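Local coordinates for protein laccase (Botrytis aclada, PDB 3SQR) that oxidises phenolic substrates such as hydroquinones with molecular oxygen as a copper-containing laccase, and probably serves in lignin degradation and detoxification of lignin-derived products, at residues 68-79 and 90-101; 79-89 and 204-212. One frame throughout, in Å; residues are numbered along the deposited sequence. Where two conformers were deposited one is given.

Contact 1 of 2, residues 68-79 and 90-101; sequences REYWLSVENSTI and TFNGTVPGPAII. With NAG (2-acetamido-2-deoxy-beta-D-glucopyranose), chain G; MAN (alpha-D-mannopyranose), chain C; NAG (2-acetamido-2-deoxy-beta-D-glucopyranose), chain H; NAG (2-acetamido-2-deoxy-beta-D-glucopyranose), chain B.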
# COMPACT_ATOMS: atom_id res chain seq x y z
N ARG A 68 22.32 -1.77 -3.85
CA ARG A 68 22.18 -1.07 -2.59
C ARG A 68 21.76 -2.10 -1.52
O ARG A 68 20.86 -2.89 -1.76
CB ARG A 68 21.13 -0.02 -2.72
CG ARG A 68 21.65 1.18 -3.61
CD ARG A 68 20.76 2.30 -3.53
NE ARG A 68 20.94 3.16 -4.71
CZ ARG A 68 21.92 4.03 -4.89
NH1 ARG A 68 22.89 4.19 -3.98
NH2 ARG A 68 21.94 4.74 -6.00
N GLU A 69 22.48 -2.10 -0.41
CA GLU A 69 22.29 -3.10 0.60
C GLU A 69 21.76 -2.49 1.90
O GLU A 69 22.24 -1.45 2.37
CB GLU A 69 23.62 -3.77 0.86
CG GLU A 69 23.53 -4.95 1.83
CD GLU A 69 24.79 -5.84 1.81
OE1 GLU A 69 25.89 -5.28 1.64
OE2 GLU A 69 24.65 -7.06 1.95
N TYR A 70 20.82 -3.14 2.54
CA TYR A 70 20.17 -2.63 3.72
C TYR A 70 20.05 -3.74 4.73
O TYR A 70 19.88 -4.90 4.37
CB TYR A 70 18.77 -2.06 3.40
CG TYR A 70 18.74 -0.77 2.67
CD1 TYR A 70 18.69 0.44 3.36
CD2 TYR A 70 18.72 -0.74 1.31
CE1 TYR A 70 18.64 1.66 2.65
CE2 TYR A 70 18.68 0.43 0.62
CZ TYR A 70 18.65 1.62 1.28
OH TYR A 70 18.62 2.76 0.53
N TRP A 71 20.13 -3.40 6.02
CA TRP A 71 19.88 -4.33 7.09
C TRP A 71 18.70 -3.80 7.87
O TRP A 71 18.72 -2.67 8.31
CB TRP A 71 21.12 -4.50 8.00
CG TRP A 71 22.17 -5.37 7.47
CD1 TRP A 71 22.33 -6.72 7.71
CD2 TRP A 71 23.20 -4.99 6.58
NE1 TRP A 71 23.42 -7.20 7.00
CE2 TRP A 71 23.97 -6.15 6.30
CE3 TRP A 71 23.56 -3.77 5.97
CZ2 TRP A 71 25.03 -6.12 5.45
CZ3 TRP A 71 24.64 -3.75 5.15
CH2 TRP A 71 25.37 -4.90 4.91
N LEU A 72 17.65 -4.58 8.00
CA LEU A 72 16.48 -4.13 8.75
C LEU A 72 16.24 -5.11 9.84
O LEU A 72 16.31 -6.32 9.65
CB LEU A 72 15.21 -4.05 7.89
CG LEU A 72 15.21 -3.03 6.75
CD1 LEU A 72 13.94 -3.07 5.91
CD2 LEU A 72 15.43 -1.67 7.34
N SER A 73 15.89 -4.56 10.98
CA SER A 73 15.52 -5.37 12.10
C SER A 73 14.08 -5.09 12.46
O SER A 73 13.68 -3.96 12.74
CB SER A 73 16.47 -5.09 13.27
OG SER A 73 15.94 -5.59 14.48
N VAL A 74 13.28 -6.15 12.47
CA VAL A 74 11.90 -6.06 12.88
C VAL A 74 11.86 -6.16 14.38
O VAL A 74 12.26 -7.17 14.95
CB VAL A 74 11.03 -7.13 12.25
CG1 VAL A 74 9.61 -7.10 12.82
CG2 VAL A 74 11.07 -6.92 10.73
N GLU A 75 11.41 -5.09 14.99
CA GLU A 75 11.52 -4.93 16.43
C GLU A 75 10.25 -4.67 17.17
O GLU A 75 9.28 -4.15 16.67
CB GLU A 75 12.50 -3.80 16.75
CG GLU A 75 13.78 -3.96 16.00
CD GLU A 75 14.95 -3.23 16.56
OE1 GLU A 75 14.80 -2.10 17.09
OE2 GLU A 75 16.04 -3.81 16.44
N ASN A 76 10.31 -5.08 18.43
CA ASN A 76 9.26 -4.85 19.36
C ASN A 76 9.62 -3.65 20.20
O ASN A 76 10.58 -3.69 20.97
CB ASN A 76 9.08 -6.14 20.15
CG ASN A 76 7.79 -6.17 20.90
OD1 ASN A 76 7.10 -5.16 21.14
ND2 ASN A 76 7.43 -7.39 21.31
N SER A 77 8.92 -2.55 20.00
CA SER A 77 9.34 -1.26 20.44
C SER A 77 8.34 -0.55 21.33
O SER A 77 7.19 -1.00 21.54
CB SER A 77 9.53 -0.41 19.17
OG SER A 77 10.32 -1.08 18.18
N THR A 78 8.75 0.61 21.84
CA THR A 78 7.92 1.51 22.56
C THR A 78 8.14 2.86 21.93
O THR A 78 9.26 3.25 21.73
CB THR A 78 8.27 1.51 24.06
OG1 THR A 78 8.19 0.16 24.50
CG2 THR A 78 7.37 2.43 24.80
N ILE A 79 7.06 3.50 21.53
CA ILE A 79 7.14 4.84 20.97
C ILE A 79 6.05 5.77 21.51
O ILE A 79 5.01 5.33 22.02
CB ILE A 79 7.11 4.73 19.45
CG1 ILE A 79 5.84 4.01 19.00
CG2 ILE A 79 8.33 3.98 18.90
CD1 ILE A 79 5.56 4.34 17.47
N THR A 90 8.18 -2.39 14.69
CA THR A 90 8.88 -1.44 13.87
C THR A 90 10.01 -2.09 13.08
O THR A 90 10.57 -3.09 13.46
CB THR A 90 9.49 -0.31 14.71
OG1 THR A 90 10.58 -0.77 15.52
CG2 THR A 90 8.44 0.34 15.60
N PHE A 91 10.43 -1.39 12.03
CA PHE A 91 11.72 -1.58 11.46
C PHE A 91 12.64 -0.61 12.18
O PHE A 91 12.52 0.64 12.07
CB PHE A 91 11.70 -1.22 9.99
CG PHE A 91 10.80 -2.08 9.17
CD1 PHE A 91 11.19 -3.37 8.89
CD2 PHE A 91 9.57 -1.62 8.72
CE1 PHE A 91 10.42 -4.20 8.11
CE2 PHE A 91 8.76 -2.45 7.92
CZ PHE A 91 9.19 -3.73 7.64
N ASN A 92 13.57 -1.15 12.93
CA ASN A 92 14.67 -0.33 13.45
C ASN A 92 14.24 0.74 14.39
O ASN A 92 14.86 1.80 14.48
CB ASN A 92 15.49 0.22 12.27
CG ASN A 92 16.40 -0.80 11.77
OD1 ASN A 92 15.96 -1.76 11.12
ND2 ASN A 92 17.68 -0.67 12.08
N GLY A 93 13.15 0.49 15.08
CA GLY A 93 12.76 1.27 16.23
C GLY A 93 12.12 2.61 15.95
O GLY A 93 11.99 3.42 16.84
N THR A 94 11.70 2.86 14.71
CA THR A 94 11.03 4.09 14.39
C THR A 94 9.75 3.78 13.60
O THR A 94 9.68 2.76 12.95
CB THR A 94 11.85 5.02 13.53
OG1 THR A 94 12.22 4.40 12.28
CG2 THR A 94 13.10 5.55 14.31
N VAL A 95 8.78 4.68 13.73
CA VAL A 95 7.56 4.66 12.87
C VAL A 95 7.49 6.01 12.24
O VAL A 95 7.40 7.00 12.96
CB VAL A 95 6.31 4.36 13.65
CG1 VAL A 95 5.06 4.42 12.77
CG2 VAL A 95 6.40 2.99 14.38
N PRO A 96 7.56 6.08 10.92
CA PRO A 96 7.87 5.04 9.93
C PRO A 96 9.25 4.44 10.08
O PRO A 96 10.13 5.08 10.68
CB PRO A 96 7.80 5.78 8.59
CG PRO A 96 7.28 7.12 8.87
CD PRO A 96 7.50 7.42 10.33
N GLY A 97 9.43 3.25 9.54
CA GLY A 97 10.74 2.66 9.43
C GLY A 97 11.71 3.48 8.63
O GLY A 97 11.32 4.49 8.02
N PRO A 98 12.97 3.00 8.56
CA PRO A 98 13.99 3.67 7.73
C PRO A 98 13.56 3.79 6.29
O PRO A 98 12.90 2.93 5.74
CB PRO A 98 15.18 2.70 7.76
CG PRO A 98 14.99 1.83 8.88
CD PRO A 98 13.50 1.81 9.22
N ALA A 99 13.96 4.90 5.66
CA ALA A 99 13.74 5.04 4.23
C ALA A 99 14.69 4.14 3.44
O ALA A 99 15.89 4.08 3.70
CB ALA A 99 13.98 6.50 3.80
N ILE A 100 14.13 3.48 2.44
CA ILE A 100 14.89 2.80 1.47
C ILE A 100 14.75 3.64 0.24
O ILE A 100 13.63 3.81 -0.29
CB ILE A 100 14.34 1.40 1.25
CG1 ILE A 100 14.47 0.65 2.57
CG2 ILE A 100 15.06 0.74 0.05
CD1 ILE A 100 13.96 -0.73 2.54
N ILE A 101 15.89 4.18 -0.20
CA ILE A 101 15.93 5.12 -1.33
C ILE A 101 16.89 4.50 -2.34
O ILE A 101 18.05 4.15 -2.02
CB ILE A 101 16.27 6.55 -0.92
CG1 ILE A 101 15.23 7.09 0.10
CG2 ILE A 101 16.35 7.52 -2.18
CD1 ILE A 101 15.50 8.57 0.69
C1 NAG G . 18.67 -1.67 11.76
C2 NAG G . 19.99 -1.24 11.18
C3 NAG G . 20.93 -2.41 11.03
C4 NAG G . 21.10 -3.05 12.37
C5 NAG G . 19.76 -3.45 12.92
C6 NAG G . 19.86 -4.11 14.30
C7 NAG G . 19.53 0.61 9.63
C8 NAG G . 19.18 0.93 8.20
N2 NAG G . 19.70 -0.71 9.85
O3 NAG G . 22.15 -1.91 10.63
O4 NAG G . 21.89 -4.18 12.21
O5 NAG G . 18.91 -2.31 13.04
O6 NAG G . 20.44 -3.15 15.21
O7 NAG G . 19.62 1.49 10.48
C1 MAN C . 24.77 2.20 3.72
C2 MAN C . 25.54 0.87 3.56
C3 MAN C . 25.84 0.63 2.07
C4 MAN C . 24.52 0.62 1.28
C5 MAN C . 23.77 1.94 1.53
C6 MAN C . 22.35 1.87 0.94
O2 MAN C . 24.86 -0.21 4.19
O3 MAN C . 26.55 -0.57 1.84
O4 MAN C . 24.67 0.19 -0.09
O5 MAN C . 23.60 2.20 2.93
O6 MAN C . 21.64 3.09 1.19
C1 NAG H . 6.28 -7.55 22.09
C2 NAG H . 5.79 -8.97 22.07
C3 NAG H . 4.64 -9.11 23.02
C4 NAG H . 5.00 -8.65 24.43
C5 NAG H . 5.55 -7.25 24.30
C6 NAG H . 5.96 -6.73 25.69
C7 NAG H . 5.83 -9.93 19.85
C8 NAG H . 5.07 -10.03 18.57
N2 NAG H . 5.25 -9.23 20.75
O3 NAG H . 4.21 -10.45 22.99
O4 NAG H . 3.81 -8.62 25.21
O5 NAG H . 6.68 -7.28 23.44
O6 NAG H . 7.04 -7.52 26.13
O7 NAG H . 6.91 -10.47 19.99
C1 NAG B . 13.08 11.74 4.92
C2 NAG B . 14.33 10.91 5.20
C3 NAG B . 15.56 11.46 4.47
C4 NAG B . 15.27 11.75 3.00
C5 NAG B . 13.94 12.50 2.84
C6 NAG B . 13.61 12.75 1.36
C7 NAG B . 14.39 9.61 7.24
C8 NAG B . 14.63 9.54 8.72
N2 NAG B . 14.59 10.79 6.63
O3 NAG B . 16.62 10.51 4.55
O4 NAG B . 16.30 12.62 2.57
O5 NAG B . 12.88 11.82 3.51
O6 NAG B . 12.97 11.62 0.77
O7 NAG B . 13.99 8.61 6.62
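E75 and T90 form an antiparallel hydrogen-bonded pair: E75 N reaches T90 O at 2.7 Å, and T90 N returns to E75 O. V74 and F91 are the next, non-hydrogen-bonded pair. Beyond it, N92 N donates to S73 O. N92 OD1 takes S73 N at 2.8 Å in a nearly straight bond (176°), with the donor tilted from the carbonyl plane. N92 ND2 is covalently linked to C1 of NAG of chain G, and N2 of this sugar donates to W71 O. Sugar and amide thus both grip strand 67-79.

Beside the pairing, S77 OG and T90 OG1 share a hydrogen bond of 2.7 Å. T90 OG1 lies between its own backbone N and carbonyl carbon (chi1 70°), which brings it to the serine. At the far end, where the backbones have separated, I101 N donates to Y70 OH in the conformer given.

Apolar contacts fill the gap there. L72 splits its methyls: CD1 meets F91 and I100, and CD2 meets P98 CG. In the same Y70 conformer, I100 CG2 lies over one ring face and MAN C6 over the opposite one. Near the turn, I79 CD1 presses on V95 CG2 at 3.5 Å, a tight contact.

A type I' turn from F91 to T94 leads the chain away from the hairpin of strands 67-79 and 86-91. Strand 100-103 then joins the second sheet, as in the cupredoxin beta-sandwich of multicopper oxidases.

Contact 2 of 2, residues 79-89 and 204-212; sequences ITPDGYTRSAM and DWAHESVFE. With NAG (2-acetamido-2-deoxy-beta-D-glucopyranose), chain D; NAG (2-acetamido-2-deoxy-beta-D-glucopyranose), chain E.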
# COMPACT_ATOMS: atom_id res chain seq x y z
N ILE A 79 7.06 3.50 21.53
CA ILE A 79 7.14 4.84 20.97
C ILE A 79 6.05 5.77 21.51
O ILE A 79 5.01 5.33 22.02
CB ILE A 79 7.11 4.73 19.45
CG1 ILE A 79 5.84 4.01 19.00
CG2 ILE A 79 8.33 3.98 18.90
CD1 ILE A 79 5.56 4.34 17.47
N THR A 80 6.28 7.06 21.32
CA THR A 80 5.36 8.09 21.67
C THR A 80 5.20 9.06 20.53
O THR A 80 5.73 10.16 20.55
CB THR A 80 5.83 8.85 22.95
OG1 THR A 80 6.18 7.90 23.93
CG2 THR A 80 4.73 9.76 23.45
N PRO A 81 4.33 8.71 19.55
CA PRO A 81 4.25 9.51 18.31
C PRO A 81 3.38 10.71 18.44
O PRO A 81 3.55 11.65 17.68
CB PRO A 81 3.65 8.52 17.30
CG PRO A 81 2.96 7.48 18.17
CD PRO A 81 3.75 7.36 19.39
N ASP A 82 2.46 10.66 19.42
CA ASP A 82 1.40 11.66 19.58
C ASP A 82 1.15 12.01 21.04
O ASP A 82 0.05 12.44 21.37
CB ASP A 82 0.08 11.21 18.94
CG ASP A 82 -0.48 9.97 19.60
OD1 ASP A 82 0.20 9.37 20.43
OD2 ASP A 82 -1.59 9.51 19.27
N GLY A 83 2.17 11.88 21.87
CA GLY A 83 2.02 12.10 23.30
C GLY A 83 1.43 10.93 24.04
O GLY A 83 1.21 11.04 25.23
N TYR A 84 1.13 9.81 23.36
CA TYR A 84 0.71 8.60 24.01
C TYR A 84 1.68 7.48 23.78
O TYR A 84 1.98 7.09 22.64
CB TYR A 84 -0.71 8.15 23.50
CG TYR A 84 -1.31 7.10 24.38
CD1 TYR A 84 -0.90 5.79 24.30
CD2 TYR A 84 -2.28 7.44 25.37
CE1 TYR A 84 -1.41 4.84 25.09
CE2 TYR A 84 -2.76 6.45 26.24
CZ TYR A 84 -2.35 5.18 26.09
OH TYR A 84 -2.71 4.11 26.88
N THR A 85 2.17 6.89 24.85
CA THR A 85 3.22 5.93 24.79
C THR A 85 2.62 4.55 24.67
O THR A 85 1.71 4.17 25.46
CB THR A 85 4.16 6.00 26.05
OG1 THR A 85 4.68 7.34 26.16
CG2 THR A 85 5.23 5.04 25.96
N ARG A 86 3.09 3.83 23.68
CA ARG A 86 2.57 2.48 23.40
C ARG A 86 3.55 1.62 22.72
O ARG A 86 4.58 2.09 22.23
CB ARG A 86 1.28 2.58 22.54
CG ARG A 86 1.40 3.45 21.30
CD ARG A 86 0.39 2.97 20.23
NE ARG A 86 0.73 1.66 19.73
CZ ARG A 86 0.16 1.05 18.69
NH1 ARG A 86 -0.81 1.64 18.00
NH2 ARG A 86 0.56 -0.17 18.35
N SER A 87 3.21 0.32 22.65
CA SER A 87 4.02 -0.63 21.97
C SER A 87 3.93 -0.34 20.46
O SER A 87 2.96 0.24 19.96
CB SER A 87 3.54 -2.05 22.20
OG SER A 87 2.23 -2.27 21.61
N ALA A 88 4.94 -0.81 19.78
CA ALA A 88 4.90 -0.86 18.31
C ALA A 88 5.73 -1.99 17.80
O ALA A 88 6.60 -2.52 18.47
CB ALA A 88 5.34 0.48 17.69
N MET A 89 5.45 -2.38 16.57
CA MET A 89 6.27 -3.26 15.81
C MET A 89 6.86 -2.47 14.68
O MET A 89 6.12 -1.93 13.83
CB MET A 89 5.47 -4.43 15.27
CG MET A 89 4.77 -5.14 16.36
SD MET A 89 4.06 -6.71 15.84
CE MET A 89 3.19 -7.20 17.36
N ASP A 204 -4.51 6.20 10.40
CA ASP A 204 -5.13 6.07 11.71
C ASP A 204 -4.01 5.65 12.66
O ASP A 204 -2.91 5.28 12.23
CB ASP A 204 -6.31 5.06 11.72
CG ASP A 204 -6.04 3.79 10.94
OD1 ASP A 204 -4.86 3.40 10.78
OD2 ASP A 204 -7.04 3.17 10.50
N TRP A 205 -4.29 5.70 13.95
CA TRP A 205 -3.31 5.25 14.91
C TRP A 205 -3.98 4.90 16.20
O TRP A 205 -4.63 5.78 16.82
CB TRP A 205 -2.29 6.36 15.17
CG TRP A 205 -1.22 5.93 16.07
CD1 TRP A 205 -0.95 6.43 17.31
CD2 TRP A 205 -0.24 4.93 15.82
NE1 TRP A 205 0.12 5.77 17.87
CE2 TRP A 205 0.59 4.84 16.98
CE3 TRP A 205 0.02 4.07 14.76
CZ2 TRP A 205 1.63 3.95 17.07
CZ3 TRP A 205 1.05 3.17 14.86
CH2 TRP A 205 1.87 3.13 16.01
N ALA A 206 -3.86 3.63 16.59
CA ALA A 206 -4.47 3.17 17.83
C ALA A 206 -3.58 3.58 19.00
O ALA A 206 -2.39 3.85 18.79
CB ALA A 206 -4.62 1.66 17.81
N HIS A 207 -4.15 3.60 20.21
CA HIS A 207 -3.33 3.75 21.44
C HIS A 207 -3.14 2.48 22.15
O HIS A 207 -2.91 2.48 23.38
CB HIS A 207 -3.90 4.84 22.34
CG HIS A 207 -3.65 6.20 21.82
ND1 HIS A 207 -4.21 7.32 22.39
CD2 HIS A 207 -2.88 6.64 20.80
CE1 HIS A 207 -3.81 8.39 21.73
NE2 HIS A 207 -3.00 7.99 20.74
N GLU A 208 -3.15 1.36 21.39
CA GLU A 208 -2.82 0.06 21.85
C GLU A 208 -2.52 -0.79 20.60
O GLU A 208 -2.85 -0.40 19.51
CB GLU A 208 -3.97 -0.53 22.63
CG GLU A 208 -5.30 -0.63 21.83
CD GLU A 208 -6.03 0.71 21.61
OE1 GLU A 208 -6.00 1.51 22.55
OE2 GLU A 208 -6.66 0.94 20.52
N SER A 209 -1.93 -1.96 20.78
CA SER A 209 -1.60 -2.82 19.66
C SER A 209 -2.88 -3.24 19.00
O SER A 209 -3.83 -3.65 19.66
CB SER A 209 -0.88 -4.08 20.11
OG SER A 209 -0.64 -5.04 19.07
N VAL A 210 -2.86 -3.25 17.68
CA VAL A 210 -3.98 -3.73 16.88
C VAL A 210 -4.33 -5.17 17.30
O VAL A 210 -5.47 -5.63 17.16
CB VAL A 210 -3.58 -3.66 15.36
CG1 VAL A 210 -2.45 -4.60 15.03
CG2 VAL A 210 -4.75 -4.02 14.47
N PHE A 211 -3.31 -5.91 17.70
CA PHE A 211 -3.50 -7.32 18.08
C PHE A 211 -4.35 -7.48 19.34
O PHE A 211 -4.91 -8.58 19.58
CB PHE A 211 -2.20 -8.08 18.21
CG PHE A 211 -1.45 -8.20 16.93
CD1 PHE A 211 -1.88 -9.10 15.98
CD2 PHE A 211 -0.36 -7.41 16.68
CE1 PHE A 211 -1.25 -9.23 14.79
CE2 PHE A 211 0.33 -7.50 15.48
CZ PHE A 211 -0.10 -8.44 14.54
N GLU A 212 -4.46 -6.42 20.12
CA GLU A 212 -5.36 -6.43 21.29
C GLU A 212 -6.82 -6.23 20.94
O GLU A 212 -7.73 -6.58 21.74
CB GLU A 212 -4.90 -5.37 22.28
CG GLU A 212 -3.53 -5.78 22.77
CD GLU A 212 -3.21 -5.41 24.18
OE1 GLU A 212 -3.51 -4.26 24.57
OE2 GLU A 212 -2.57 -6.27 24.85
C1 NAG D . -2.08 -11.19 21.07
C2 NAG D . -2.51 -10.09 22.00
C3 NAG D . -3.58 -10.58 22.96
C4 NAG D . -4.67 -11.37 22.21
C5 NAG D . -4.06 -12.41 21.31
C6 NAG D . -5.04 -13.26 20.48
C7 NAG D . -0.79 -8.45 22.60
C8 NAG D . 0.39 -8.15 23.50
N2 NAG D . -1.34 -9.63 22.74
O3 NAG D . -4.12 -9.43 23.53
O4 NAG D . -5.54 -12.03 23.12
O5 NAG D . -3.20 -11.70 20.41
O6 NAG D . -5.85 -12.37 19.77
O7 NAG D . -1.25 -7.65 21.83
C1 NAG E . 1.65 -11.74 17.25
C2 NAG E . 0.47 -12.65 17.49
C3 NAG E . -0.74 -12.06 18.20
C4 NAG E . -0.24 -11.43 19.48
C5 NAG E . 0.97 -10.52 19.19
C6 NAG E . 1.69 -10.07 20.45
C7 NAG E . 0.73 -14.40 15.77
C8 NAG E . 0.07 -14.95 14.53
N2 NAG E . 0.07 -13.36 16.30
O3 NAG E . -1.68 -13.10 18.40
O4 NAG E . -1.20 -10.63 20.09
O5 NAG E . 1.99 -11.16 18.46
O6 NAG E . 2.38 -8.87 20.18
O7 NAG E . 1.76 -14.93 16.20
O HOH W 1 0.38 6.68 20.46
O HOH W 2 -4.94 2.84 25.49
O HOH W 3 -0.65 -2.42 23.27
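R86 lays its guanidinium on the indole of W205, with planes 21° apart. This is an off-centre cation-pi contact, with CZ 4.1 Å from the centroid of the six-membered ring. E208 O lies over the opposite face of the guanidinium. Two carbonyls fix the group's rotation. NH1 donates to A206 O at 2.8 Å, and NE donates to S87 O. The A206 oxygen is near the guanidinium plane, but NH1 stands above the carbonyl plane. A bend at chi3 (-67°) turns the end of R86 into this position. NH2 also forms a salt bridge with D177.

A second stack pairs Y84 with H207. The rings are offset and almost parallel, with centroids 4.3 Å apart. Y84 CB sits over the centre of the imidazole, and H207 CB lies over the Y84 ring nearer its rim.

H207 NE2 donates to D82 OD2 at 2.5 Å. The carboxylate meets the ring at its edge and stands at 81° to it; its syn side is used. N227 also binds OD2. D82 OD1 accepts from Y84 N in an Asx turn. Water 1 bridges D82 OD1, Y84 O and W205 NE1. Water 2 joins Y84 OH to H207 O, and D243 also binds that hydroxyl.

P81 CG touches the indole at W205 NE1, 3.3 Å away. At the helix end, M89 CE touches F211 CE2 at 3.4 Å, beside glycan. M89 SD approaches that ring obliquely, 5.1 Å from its centroid, a Met-aromatic contact.

Loop 80-85 and the start of strand 86-91 thus pack on the end of strand 195-205, next to strand 227-230, and on the loop into helix 210-217. S209 N-caps this helix, its OG accepting from F211 N, and also binds D177.

Contacts 1 and 2 share I79 and strand 86-91, so they meet on one hairpin: contact 1 along its pairing, contact 2 at its turn end. Within it, S77 N and A88 O, 2.8 Å apart, probably form a hydrogen bond. Contact 1 is local: it pairs sequence neighbours by backbone bonds and apolar packing. It is partly buried and bordered by glycans, while the F91 side chain comes within about 5 Å of that of H168, a copper ligand. Contact 2 is long-range and more buried. It connects strands of two different sheets through stacked rings, arginine, a histidine-carboxylate bond and bridging waters. Glycan borders it at the M89 and helix end.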